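Long-range contacts in cyclase (Uncultured organism, PDB 5IBZ), which probably acts as an arylformamidase-like enzyme of the cyclase family and holds acetylphosphate in a pocket beside a subunit interface: residues A116-W121 / G311-P316; D27-A32 / E149-S154; P67-P72 / P107-T112. All blocks are in the same frame, centred on the assembly; numbering follows the deposited sequence.

Contact 1 of 3, residues A116-W121 / G311-P316. With UVW (acetylphosphate), chain F.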
ATOM      1  N   ALA B 116      -4.736  13.973  15.353  1.00  7.77           N
ATOM      2  CA  ALA B 116      -4.168  15.324  15.458  1.00  9.12           C
ATOM      3  C   ALA B 116      -5.252  16.379  15.389  1.00  8.14           C
ATOM      4  O   ALA B 116      -6.395  16.095  15.021  1.00  9.04           O
ATOM      5  CB  ALA B 116      -3.166  15.554  14.354  1.00  9.49           C
ATOM      6  N   LEU B 117      -4.878  17.611  15.704  1.00  7.36           N
ATOM      7  CA  LEU B 117      -5.843  18.707  15.625  1.00  7.53           C
ATOM      8  C   LEU B 117      -6.198  19.023  14.163  1.00  9.13           C
ATOM      9  O   LEU B 117      -7.171  19.718  13.892  1.00 11.70           O
ATOM     10  CB  LEU B 117      -5.291  19.946  16.328  1.00  9.99           C
ATOM     11  CG  LEU B 117      -4.842  19.708  17.761  1.00  8.86           C
ATOM     12  CD1 LEU B 117      -4.391  21.025  18.371  1.00  8.69           C
ATOM     13  CD2 LEU B 117      -5.937  19.057  18.621  1.00  8.56           C
ATOM     14  N   SER B 118      -5.397  18.523  13.226  1.00  7.67           N
ATOM     15  CA  SER B 118      -5.710  18.629  11.801  1.00  8.44           C
ATOM     16  C   SER B 118      -6.711  17.583  11.322  1.00  9.01           C
ATOM     17  O   SER B 118      -7.085  17.578  10.156  1.00  9.47           O
ATOM     18  CB  SER B 118      -4.424  18.512  10.976  1.00  7.86           C
ATOM     19  OG  SER B 118      -3.622  17.429  11.437  1.00  7.61           O
ATOM     20  N   HIS B 119      -7.137  16.669  12.196  1.00  9.89           N
ATOM     21  CA  HIS B 119      -8.045  15.592  11.789  1.00 10.49           C
ATOM     22  C   HIS B 119      -9.511  16.018  11.659  1.00 10.01           C
ATOM     23  O   HIS B 119     -10.251  15.412  10.889  1.00 11.33           O
ATOM     24  CB  HIS B 119      -7.957  14.412  12.778  1.00  9.49           C
ATOM     25  CG  HIS B 119      -8.960  13.330  12.534  1.00 10.99           C
ATOM     26  ND1 HIS B 119      -9.034  12.634  11.346  1.00 15.66           N
ATOM     27  CD2 HIS B 119      -9.928  12.815  13.329  1.00 11.09           C
ATOM     28  CE1 HIS B 119     -10.008  11.744  11.418  1.00 13.50           C
ATOM     29  NE2 HIS B 119     -10.567  11.835  12.613  1.00 14.30           N
ATOM     30  N   GLY B 120      -9.951  17.019  12.428  1.00  8.65           N
ATOM     31  CA  GLY B 120     -11.365  17.356  12.466  1.00  8.29           C
ATOM     32  C   GLY B 120     -11.628  18.779  12.899  1.00  8.60           C
ATOM     33  O   GLY B 120     -10.886  19.340  13.700  1.00 10.11           O
ATOM     34  N   TRP B 121     -12.706  19.343  12.377  1.00  9.89           N
ATOM     35  CA  TRP B 121     -13.078  20.718  12.663  1.00  9.65           C
ATOM     36  C   TRP B 121     -14.494  20.931  12.165  1.00 11.01           C
ATOM     37  O   TRP B 121     -15.161  19.983  11.783  1.00 11.09           O
ATOM     38  CB  TRP B 121     -12.101  21.699  12.002  1.00  9.30           C
ATOM     39  CG  TRP B 121     -12.113  21.704  10.491  1.00  9.48           C
ATOM     40  CD1 TRP B 121     -12.754  22.605   9.668  1.00  9.92           C
ATOM     41  CD2 TRP B 121     -11.435  20.788   9.619  1.00  9.30           C
ATOM     42  NE1 TRP B 121     -12.525  22.292   8.359  1.00 11.24           N
ATOM     43  CE2 TRP B 121     -11.712  21.189   8.291  1.00 10.66           C
ATOM     44  CE3 TRP B 121     -10.616  19.677   9.828  1.00  9.70           C
ATOM     45  CZ2 TRP B 121     -11.224  20.493   7.181  1.00 10.52           C
ATOM     46  CZ3 TRP B 121     -10.114  19.001   8.729  1.00  9.64           C
ATOM     47  CH2 TRP B 121     -10.423  19.403   7.426  1.00  9.25           C
ATOM     48  N   GLY B 311       3.194  16.210   8.525  1.00  8.97           N
ATOM     49  CA  GLY B 311       2.026  16.461   7.695  1.00  8.98           C
ATOM     50  C   GLY B 311       0.900  15.465   7.862  1.00  9.02           C
ATOM     51  O   GLY B 311      -0.110  15.566   7.169  1.00  9.67           O
ATOM     52  N   ALA B 312       1.045  14.517   8.782  1.00  8.16           N
ATOM     53  CA  ALA B 312      -0.025  13.556   9.029  1.00  7.61           C
ATOM     54  C   ALA B 312      -1.050  14.116  10.007  1.00  7.42           C
ATOM     55  O   ALA B 312      -0.733  14.978  10.841  1.00  8.06           O
ATOM     56  CB  ALA B 312       0.543  12.237   9.557  1.00  8.37           C
ATOM     57  N   VAL B 313      -2.274  13.595   9.910  1.00  8.46           N
ATOM     58  CA  VAL B 313      -3.363  14.096  10.734  1.00  9.24           C
ATOM     59  C   VAL B 313      -3.708  13.135  11.884  1.00  9.75           C
ATOM     60  O   VAL B 313      -4.744  13.275  12.539  1.00  8.62           O
ATOM     61  CB  VAL B 313      -4.624  14.394   9.886  1.00  8.19           C
ATOM     62  CG1 VAL B 313      -4.298  15.401   8.817  1.00  9.15           C
ATOM     63  CG2 VAL B 313      -5.209  13.148   9.270  1.00 10.74           C
ATOM     64  N   GLY B 314      -2.789  12.218  12.175  1.00  8.46           N
ATOM     65  CA  GLY B 314      -2.900  11.314  13.310  1.00  7.46           C
ATOM     66  C   GLY B 314      -1.791  10.291  13.216  1.00  9.32           C
ATOM     67  O   GLY B 314      -0.957  10.347  12.320  1.00  9.64           O
ATOM     68  N   SER B 315      -1.795   9.326  14.119  1.00  9.56           N
ATOM     69  CA  SER B 315      -0.758   8.314  14.145  1.00  8.24           C
ATOM     70  C   SER B 315      -1.213   7.067  14.864  1.00  6.46           C
ATOM     71  O   SER B 315      -1.936   7.173  15.852  1.00  8.20           O
ATOM     72  CB  SER B 315       0.464   8.846  14.870  1.00 12.00           C
ATOM     73  OG  SER B 315       1.473   7.863  14.937  1.00  9.77           O
ATOM     74  N   PRO B 316      -0.752   5.894  14.410  1.00  9.02           N
ATOM     75  CA  PRO B 316      -0.818   4.705  15.255  1.00  6.48           C
ATOM     76  C   PRO B 316       0.152   4.837  16.400  1.00  7.37           C
ATOM     77  O   PRO B 316       1.071   5.664  16.381  1.00  9.24           O
ATOM     78  CB  PRO B 316      -0.432   3.552  14.311  1.00 10.78           C
ATOM     79  CG  PRO B 316       0.285   4.170  13.228  1.00 16.74           C
ATOM     80  CD  PRO B 316      -0.172   5.595  13.091  1.00 11.23           C
TER
HETATM   81  C1  UVW F 401     -15.276   8.686  12.511  1.00 44.05           C
HETATM   82  O1  UVW F 401     -14.607   8.406  11.575  1.00 54.91           O
HETATM   83  C1M UVW F 401     -16.798   8.622  12.410  1.00 43.15           C
HETATM   84  O2  UVW F 401     -14.698   9.076  13.723  1.00 27.99           O
HETATM   85  P   UVW F 401     -13.085   9.327  13.916  1.00 20.73           P
HETATM   86  O1P UVW F 401     -12.527  10.174  12.797  1.00 22.07           O
HETATM   87  O2P UVW F 401     -12.938  10.032  15.246  1.00 26.99           O
HETATM   88  O3P UVW F 401     -12.322   8.028  13.957  1.00 27.93           O
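S118 and V313 meet side by side: OG of S118 lies 3.4 Å from CG1 of V313, while its hydrogen bond goes elsewhere, to L146 O of the same chain. A116 directs its methyl group at the V313 carbonyl, with CB 3.3 Å from V313 O, and H119 places its own CB 3.4 Å from that oxygen. The same oxygen accepts the hydrogen bond that joins the segments, A116 N to V313 O at 2.9 Å. The donor stands well above the carbonyl plane, 50° out of it. A116 to H119 form a type I turn, closed by H119 N donating to A116 O at 3.0 Å, which brings A116 and H119 to the same carbonyl. This turn lies where strands 113-115 and 314-316 run antiparallel at one side of the large mixed sheet. From there the imidazole of H119 leads away from V313: CG is anti to the backbone N (chi1 173°), and the far edge of the ring reaches the pocket. NE2 donates to O1P of acetylphosphate at 2.6 Å with an N-H...O angle of 155°, and the phosphorus lies in the plane of the ring. At the other nitrogen, ND1 is hydrogen-bonded to A100 O of the second subunit, whose F99 also meets the ring. Engaged at both nitrogens, the imidazole has its rotation fixed between phosphate and neighbouring backbone, which suggests that the second subunit helps to set the orientation of this phosphate-binding ring.

Contact 2 of 3, residues D27-A32 / E149-S154; sequences DQRGAA and ENVKTS
R29 sets CG beside its backbone N, anti to the carbonyl carbon, and then bends at chi3 (76°), a turn in the chain that swings NE back onto the carbonyl of N150. The loop carrying it is shaped by an Asx turn at D27: OD1 of D27 accepts from R29 N at 3.1 Å, met from above the carboxylate plane, while OD2 uses its syn lone pair for G30 N at 2.8 Å. This loop precedes helix 37-44 and packs against the connection between strands 120-122 and 158-163. The direct bond between the two segments, R29 NE to N150 O at 3.0 Å, approaches nearly along the C=O axis (165°), with the oxygen at the guanidinium edge, slightly tilted from its plane. NH1 of the same group is hydrogen-bonded to N33, so the guanidinium is held from more than one side. Beyond it, the side chains of Q28 and N150 cross, their amide planes 53° apart, with Q28 OE1 lying 3.4 Å from N150 ND2. Each amide is hydrogen-bonded to backbone outside the segments, Q28 OE1 by L146 N and N150 ND2 to G147 O. The apolar part of the contact is small: A32 CB meets V151 CG1 at 3.5 Å and also sits over one face of the guanidinium, toward its rim, while Y278 of strand 278-281 packs on both A32 and V151. In the guanidinium plane a water joins three groups of the two segments, accepting from R29 NH2 at 2.9 Å, donating to A32 O at 2.8 Å and lying 2.7 Å from S154 OG.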
ATOM      1  N   ASP B  27       0.404  29.338  17.922  1.00 12.55           N
ATOM      2  CA  ASP B  27       0.504  27.989  18.466  1.00 11.38           C
ATOM      3  C   ASP B  27      -0.110  26.928  17.551  1.00 11.05           C
ATOM      4  O   ASP B  27      -1.189  27.118  16.985  1.00 11.11           O
ATOM      5  CB  ASP B  27      -0.172  27.906  19.823  1.00 10.64           C
ATOM      6  CG  ASP B  27      -0.183  26.506  20.358  1.00 10.55           C
ATOM      7  OD1 ASP B  27       0.933  25.962  20.568  1.00  9.75           O
ATOM      8  OD2 ASP B  27      -1.290  25.955  20.561  1.00 10.09           O
ATOM      9  N   GLN B  28       0.590  25.805  17.435  1.00 10.18           N
ATOM     10  CA  GLN B  28       0.076  24.635  16.731  1.00  9.94           C
ATOM     11  C   GLN B  28      -0.039  23.393  17.591  1.00 12.85           C
ATOM     12  O   GLN B  28      -0.370  22.338  17.058  1.00 13.17           O
ATOM     13  CB  GLN B  28       0.954  24.308  15.519  1.00 10.00           C
ATOM     14  CG  GLN B  28       0.959  25.402  14.482  1.00 10.62           C
ATOM     15  CD  GLN B  28       1.715  25.012  13.234  1.00 15.19           C
ATOM     16  OE1 GLN B  28       1.528  23.925  12.697  1.00 12.97           O
ATOM     17  NE2 GLN B  28       2.588  25.898  12.769  1.00 21.41           N
ATOM     18  N   ARG B  29       0.240  23.488  18.897  1.00  9.19           N
ATOM     19  CA  ARG B  29       0.236  22.296  19.747  1.00  8.73           C
ATOM     20  C   ARG B  29      -1.011  22.138  20.610  1.00  8.73           C
ATOM     21  O   ARG B  29      -1.285  21.045  21.107  1.00  8.95           O
ATOM     22  CB  ARG B  29       1.488  22.280  20.629  1.00  9.16           C
ATOM     23  CG  ARG B  29       2.766  22.363  19.817  1.00 10.15           C
ATOM     24  CD  ARG B  29       3.979  22.292  20.670  1.00 11.73           C
ATOM     25  NE  ARG B  29       4.250  20.940  21.146  1.00 11.24           N
ATOM     26  CZ  ARG B  29       4.161  20.530  22.406  1.00 10.90           C
ATOM     27  NH1 ARG B  29       3.744  21.336  23.382  1.00 13.84           N
ATOM     28  NH2 ARG B  29       4.494  19.273  22.698  1.00 12.09           N
ATOM     29  N   GLY B  30      -1.753  23.209  20.839  1.00  9.30           N
ATOM     30  CA  GLY B  30      -2.985  23.091  21.608  1.00  9.24           C
ATOM     31  C   GLY B  30      -2.755  22.587  23.023  1.00  8.97           C
ATOM     32  O   GLY B  30      -1.791  22.979  23.708  1.00  9.63           O
ATOM     33  N   ALA B  31      -3.633  21.691  23.464  1.00  8.90           N
ATOM     34  CA  ALA B  31      -3.628  21.254  24.859  1.00  8.77           C
ATOM     35  C   ALA B  31      -2.418  20.402  25.210  1.00  8.33           C
ATOM     36  O   ALA B  31      -2.147  20.146  26.376  1.00  8.26           O
ATOM     37  CB  ALA B  31      -4.925  20.509  25.182  1.00  8.91           C
ATOM     38  N   ALA B  32      -1.652  19.991  24.211  1.00  8.10           N
ATOM     39  CA  ALA B  32      -0.364  19.375  24.510  1.00  7.78           C
ATOM     40  C   ALA B  32       0.543  20.326  25.317  1.00  7.92           C
ATOM     41  O   ALA B  32       1.432  19.883  26.060  1.00  8.96           O
ATOM     42  CB  ALA B  32       0.315  18.932  23.218  1.00  8.13           C
ATOM     43  N   GLU B 149       3.465  16.036  13.694  1.00  9.22           N
ATOM     44  CA  GLU B 149       4.882  16.207  14.051  1.00  9.53           C
ATOM     45  C   GLU B 149       5.035  17.290  15.124  1.00  9.01           C
ATOM     46  O   GLU B 149       6.047  17.332  15.837  1.00 10.15           O
ATOM     47  CB  GLU B 149       5.762  16.525  12.825  1.00  9.83           C
ATOM     48  CG  GLU B 149       5.674  17.919  12.208  1.00 11.21           C
ATOM     49  CD  GLU B 149       4.428  18.183  11.361  1.00 11.71           C
ATOM     50  OE1 GLU B 149       3.545  17.308  11.223  1.00 11.24           O
ATOM     51  OE2 GLU B 149       4.360  19.313  10.823  1.00 13.91           O
ATOM     52  N   ASN B 150       4.026  18.147  15.257  1.00  7.60           N
ATOM     53  CA  ASN B 150       4.070  19.209  16.252  1.00  8.12           C
ATOM     54  C   ASN B 150       4.005  18.658  17.672  1.00  9.40           C
ATOM     55  O   ASN B 150       4.287  19.394  18.629  1.00 12.16           O
ATOM     56  CB  ASN B 150       2.935  20.214  16.040  1.00  8.81           C
ATOM     57  CG  ASN B 150       3.168  21.115  14.846  1.00  9.99           C
ATOM     58  OD1 ASN B 150       3.957  22.058  14.909  1.00 12.79           O
ATOM     59  ND2 ASN B 150       2.486  20.835  13.745  1.00 11.57           N
ATOM     60  N   VAL B 151       3.635  17.387  17.833  1.00  8.62           N
ATOM     61  CA  VAL B 151       3.589  16.771  19.150  1.00  7.77           C
ATOM     62  C   VAL B 151       4.410  15.470  19.159  1.00  9.05           C
ATOM     63  O   VAL B 151       4.081  14.502  19.854  1.00 10.76           O
ATOM     64  CB  VAL B 151       2.130  16.512  19.610  1.00  9.64           C
ATOM     65  CG1 VAL B 151       1.531  17.828  20.121  1.00 11.90           C
ATOM     66  CG2 VAL B 151       1.267  15.922  18.486  1.00 10.72           C
ATOM     67  N   LYS B 152       5.510  15.481  18.413  1.00  7.53           N
ATOM     68  CA  LYS B 152       6.355  14.299  18.369  1.00 10.07           C
ATOM     69  C   LYS B 152       7.006  14.028  19.723  1.00  9.81           C
ATOM     70  O   LYS B 152       7.488  12.911  19.958  1.00 14.07           O
ATOM     71  CB  LYS B 152       7.433  14.410  17.288  1.00 11.58           C
ATOM     72  CG  LYS B 152       8.489  15.446  17.553  1.00 13.71           C
ATOM     73  CD  LYS B 152       9.621  15.363  16.493  1.00 16.04           C
ATOM     74  CE  LYS B 152      10.726  16.347  16.831  1.00 22.95           C
ATOM     75  NZ  LYS B 152      11.935  16.161  15.991  1.00 25.77           N
ATOM     76  N   THR B 153       7.054  15.022  20.605  1.00 10.84           N
ATOM     77  CA  THR B 153       7.596  14.747  21.947  1.00 14.96           C
ATOM     78  C   THR B 153       6.506  14.717  23.032  1.00 22.32           C
ATOM     79  O   THR B 153       6.797  14.437  24.211  1.00 30.30           O
ATOM     80  CB  THR B 153       8.736  15.737  22.344  1.00 15.65           C
ATOM     81  OG1 THR B 153       8.488  17.082  21.918  1.00 19.84           O
ATOM     82  CG2 THR B 153      10.027  15.288  21.683  1.00 15.10           C
ATOM     83  N   SER B 154       5.251  14.894  22.638  1.00 10.62           N
ATOM     84  CA  SER B 154       4.173  14.970  23.621  1.00  9.97           C
ATOM     85  C   SER B 154       3.582  13.610  23.966  1.00 10.77           C
ATOM     86  O   SER B 154       4.006  12.559  23.447  1.00 10.67           O
ATOM     87  CB  SER B 154       3.052  15.892  23.116  1.00 11.14           C
ATOM     88  OG  SER B 154       2.189  16.274  24.179  1.00 13.24           O
TER
HETATM   89  O   HOH W   1       3.347  22.936  11.390  1.00 24.83           O
HETATM   90  O   HOH W   2       6.415  17.981  20.740  1.00 11.59           O
HETATM   91  O   HOH W   3       3.613  18.323  25.293  1.00 14.20           O

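Contact 3 of 3, residues P67-P72 / P107-T112; sequences PPRLPP and PLQGST. With UVW (acetylphosphate), chain F.
NH1 of R69, whose guanidinium has one face on CB of Q109, is gripped twice: it donates to O3P of acetylphosphate at 2.9 Å, nearly straight at 171°, and to a water at 2.9 Å. That water donates to Q109 O at 3.0 Å, bridging the two loops. Next to NH1, NH2 donates to O1P at 3.0 Å, so the guanidinium meets the phosphate edge-on with two N-H groups, the phosphorus lying in its plane. An extended chain from CG to NE carries the group there from the loop before strand 73-76. Q109 crosses R69 at about a right angle, and its CB lies over the centre of one guanidinium face, 3.7 Å from CZ. Its own amide turns to the second subunit, where OE1 takes D102 N. The ring of P72 packs on the type I turn of P107 to G110, with P72 CD 3.5 Å from G110 O. R69 NE completes the grip through a salt bridge to D101 of the second subunit. With Q109 CB on one face, and a water and an acidic neighbour bonded to its nitrogens, the guanidinium is restrained in orientation, consistent with a site shaped to receive a phosphate or similar anion.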
ATOM      1  N   PRO B  67     -15.766   1.787   8.677  1.00 19.18           N
ATOM      2  CA  PRO B  67     -15.922   1.832   7.226  1.00 23.05           C
ATOM      3  C   PRO B  67     -16.091   3.267   6.733  1.00 28.04           C
ATOM      4  O   PRO B  67     -16.720   4.075   7.418  1.00 26.05           O
ATOM      5  CB  PRO B  67     -17.198   1.013   6.974  1.00 28.11           C
ATOM      6  CG  PRO B  67     -17.372   0.176   8.175  1.00 24.87           C
ATOM      7  CD  PRO B  67     -16.820   0.976   9.315  1.00 23.59           C
ATOM      8  N   PRO B  68     -15.557   3.586   5.545  1.00 25.95           N
ATOM      9  CA  PRO B  68     -14.893   2.702   4.589  1.00 24.78           C
ATOM     10  C   PRO B  68     -13.375   2.623   4.750  1.00 20.96           C
ATOM     11  O   PRO B  68     -12.686   2.260   3.796  1.00 21.07           O
ATOM     12  CB  PRO B  68     -15.244   3.349   3.257  1.00 28.79           C
ATOM     13  CG  PRO B  68     -15.182   4.786   3.569  1.00 29.70           C
ATOM     14  CD  PRO B  68     -15.723   4.937   4.980  1.00 31.01           C
ATOM     15  N   ARG B  69     -12.845   2.964   5.916  1.00 14.79           N
ATOM     16  CA  ARG B  69     -11.413   2.808   6.128  1.00 14.58           C
ATOM     17  C   ARG B  69     -11.011   1.344   5.924  1.00 16.59           C
ATOM     18  O   ARG B  69     -11.752   0.431   6.300  1.00 22.45           O
ATOM     19  CB  ARG B  69     -10.998   3.280   7.523  1.00 15.74           C
ATOM     20  CG  ARG B  69     -11.091   4.790   7.726  1.00 15.66           C
ATOM     21  CD  ARG B  69     -10.893   5.192   9.193  1.00 14.63           C
ATOM     22  NE  ARG B  69     -11.112   6.629   9.349  1.00 19.87           N
ATOM     23  CZ  ARG B  69     -11.495   7.221  10.471  1.00 18.27           C
ATOM     24  NH1 ARG B  69     -11.703   6.510  11.575  1.00 18.72           N
ATOM     25  NH2 ARG B  69     -11.677   8.536  10.480  1.00 20.28           N
ATOM     26  N   LEU B  70      -9.856   1.131   5.298  1.00 16.72           N
ATOM     27  CA  LEU B  70      -9.302  -0.223   5.095  1.00 18.80           C
ATOM     28  C   LEU B  70      -8.692  -0.754   6.374  1.00 13.95           C
ATOM     29  O   LEU B  70      -8.085  -0.002   7.118  1.00 14.89           O
ATOM     30  CB  LEU B  70      -8.202  -0.225   4.031  1.00 22.76           C
ATOM     31  CG  LEU B  70      -8.389  -1.154   2.843  1.00 39.30           C
ATOM     32  CD1 LEU B  70      -9.417  -0.529   1.993  1.00 41.37           C
ATOM     33  CD2 LEU B  70      -7.082  -1.347   2.074  1.00 41.71           C
ATOM     34  N   PRO B  71      -8.794  -2.066   6.615  1.00 13.05           N
ATOM     35  CA  PRO B  71      -8.008  -2.641   7.715  1.00 13.21           C
ATOM     36  C   PRO B  71      -6.510  -2.524   7.433  1.00 12.91           C
ATOM     37  O   PRO B  71      -6.115  -2.620   6.279  1.00 13.82           O
ATOM     38  CB  PRO B  71      -8.438  -4.115   7.728  1.00 17.07           C
ATOM     39  CG  PRO B  71      -9.664  -4.177   6.945  1.00 18.24           C
ATOM     40  CD  PRO B  71      -9.602  -3.082   5.931  1.00 14.95           C
ATOM     41  N   PRO B  72      -5.682  -2.343   8.468  1.00 10.26           N
ATOM     42  CA  PRO B  72      -4.238  -2.436   8.246  1.00  8.27           C
ATOM     43  C   PRO B  72      -3.886  -3.767   7.575  1.00  8.41           C
ATOM     44  O   PRO B  72      -4.533  -4.771   7.824  1.00 11.02           O
ATOM     45  CB  PRO B  72      -3.655  -2.345   9.653  1.00  9.51           C
ATOM     46  CG  PRO B  72      -4.709  -1.612  10.449  1.00 11.48           C
ATOM     47  CD  PRO B  72      -6.014  -2.006   9.865  1.00 12.00           C
ATOM     48  N   PRO B 107      -4.467   2.702   7.183  1.00 11.82           N
ATOM     49  CA  PRO B 107      -4.903   4.032   7.559  1.00 12.77           C
ATOM     50  C   PRO B 107      -4.227   4.444   8.852  1.00  9.88           C
ATOM     51  O   PRO B 107      -4.084   3.623   9.760  1.00  9.86           O
ATOM     52  CB  PRO B 107      -6.419   3.880   7.763  1.00 13.72           C
ATOM     53  CG  PRO B 107      -6.770   2.486   7.386  1.00 13.86           C
ATOM     54  CD  PRO B 107      -5.499   1.692   7.480  1.00 11.61           C
ATOM     55  N   LEU B 108      -3.845   5.701   8.964  1.00  8.58           N
ATOM     56  CA  LEU B 108      -3.278   6.168  10.215  1.00  8.12           C
ATOM     57  C   LEU B 108      -4.370   6.303  11.270  1.00 10.81           C
ATOM     58  O   LEU B 108      -4.058   6.425  12.444  1.00 13.86           O
ATOM     59  CB  LEU B 108      -2.520   7.484   9.997  1.00 10.05           C
ATOM     60  CG  LEU B 108      -1.343   7.354   9.035  1.00 10.79           C
ATOM     61  CD1 LEU B 108      -0.607   8.697   8.892  1.00 13.44           C
ATOM     62  CD2 LEU B 108      -0.348   6.292   9.474  1.00 14.71           C
ATOM     63  N   GLN B 109      -5.633   6.242  10.846  1.00 10.86           N
ATOM     64  CA  GLN B 109      -6.776   6.159  11.761  1.00 12.91           C
ATOM     65  C   GLN B 109      -7.306   4.723  11.807  1.00 10.58           C
ATOM     66  O   GLN B 109      -8.482   4.498  12.105  1.00 12.33           O
ATOM     67  CB  GLN B 109      -7.917   7.113  11.326  1.00 13.69           C
ATOM     68  CG  GLN B 109      -7.597   8.604  11.364  1.00 12.94           C
ATOM     69  CD  GLN B 109      -6.619   9.061  10.287  1.00 12.02           C
ATOM     70  OE1 GLN B 109      -6.832   8.827   9.105  1.00 14.93           O
ATOM     71  NE2 GLN B 109      -5.497   9.654  10.720  1.00 14.58           N
ATOM     72  N   GLY B 110      -6.456   3.759  11.470  1.00  8.57           N
ATOM     73  CA  GLY B 110      -6.910   2.395  11.268  1.00 10.49           C
ATOM     74  C   GLY B 110      -6.730   1.435  12.431  1.00 12.77           C
ATOM     75  O   GLY B 110      -7.089   0.274  12.309  1.00 11.72           O
ATOM     76  N   SER B 111      -6.195   1.920  13.546  1.00  8.30           N
ATOM     77  CA  SER B 111      -5.888   1.077  14.697  1.00  6.89           C
ATOM     78  C   SER B 111      -5.884   1.943  15.959  1.00  8.62           C
ATOM     79  O   SER B 111      -6.410   3.046  15.950  1.00  8.93           O
ATOM     80  CB  SER B 111      -4.545   0.362  14.500  1.00 10.50           C
ATOM     81  OG  SER B 111      -4.368  -0.697  15.427  1.00  9.86           O
ATOM     82  N   THR B 112      -5.300   1.457  17.051  1.00  8.36           N
ATOM     83  CA  THR B 112      -5.028   2.308  18.205  1.00  6.77           C
ATOM     84  C   THR B 112      -4.359   3.588  17.705  1.00  8.13           C
ATOM     85  O   THR B 112      -3.396   3.528  16.948  1.00  9.24           O
ATOM     86  CB  THR B 112      -4.137   1.579  19.218  1.00  7.21           C
ATOM     87  OG1 THR B 112      -4.793   0.361  19.621  1.00  8.95           O
ATOM     88  CG2 THR B 112      -3.840   2.457  20.403  1.00  8.15           C
TER
HETATM   89  C1  UVW F 401     -15.276   8.686  12.511  1.00 44.05           C
HETATM   90  O1  UVW F 401     -14.607   8.406  11.575  1.00 54.91           O
HETATM   91  C1M UVW F 401     -16.798   8.622  12.410  1.00 43.15           C
HETATM   92  O2  UVW F 401     -14.698   9.076  13.723  1.00 27.99           O
HETATM   93  P   UVW F 401     -13.085   9.327  13.916  1.00 20.73           P
HETATM   94  O1P UVW F 401     -12.527  10.174  12.797  1.00 22.07           O
HETATM   95  O2P UVW F 401     -12.938  10.032  15.246  1.00 26.99           O
HETATM   96  O3P UVW F 401     -12.322   8.028  13.957  1.00 27.93           O
HETATM   97  O   HOH W   4     -11.332   3.783  12.501  1.00 13.84           O

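From the N terminus, the 27-32 loop before helix 37-44 comes first, and contact 2 closes the chain back on it at 149-154, in the connection into strand 158-163. Contact 3 is nested inside that loop, tying together the loops that lead into and out of the two-stranded sheet 73-76/97-107. Contact 1 opens at 116-121, the turn after strand 113-115, but closes only at 311-316, on the outermost strand 314-316 of the large sheet, crossing contact 2. The crossing pair touch through a probable hydrogen bond from G311 N to E149 OE1. Contacts 1 and 3 meet through H119 and R69 at acetylphosphate, whereas contacts 2 and 3 stay about 10 Å apart at their nearest atoms. All three touch the second subunit.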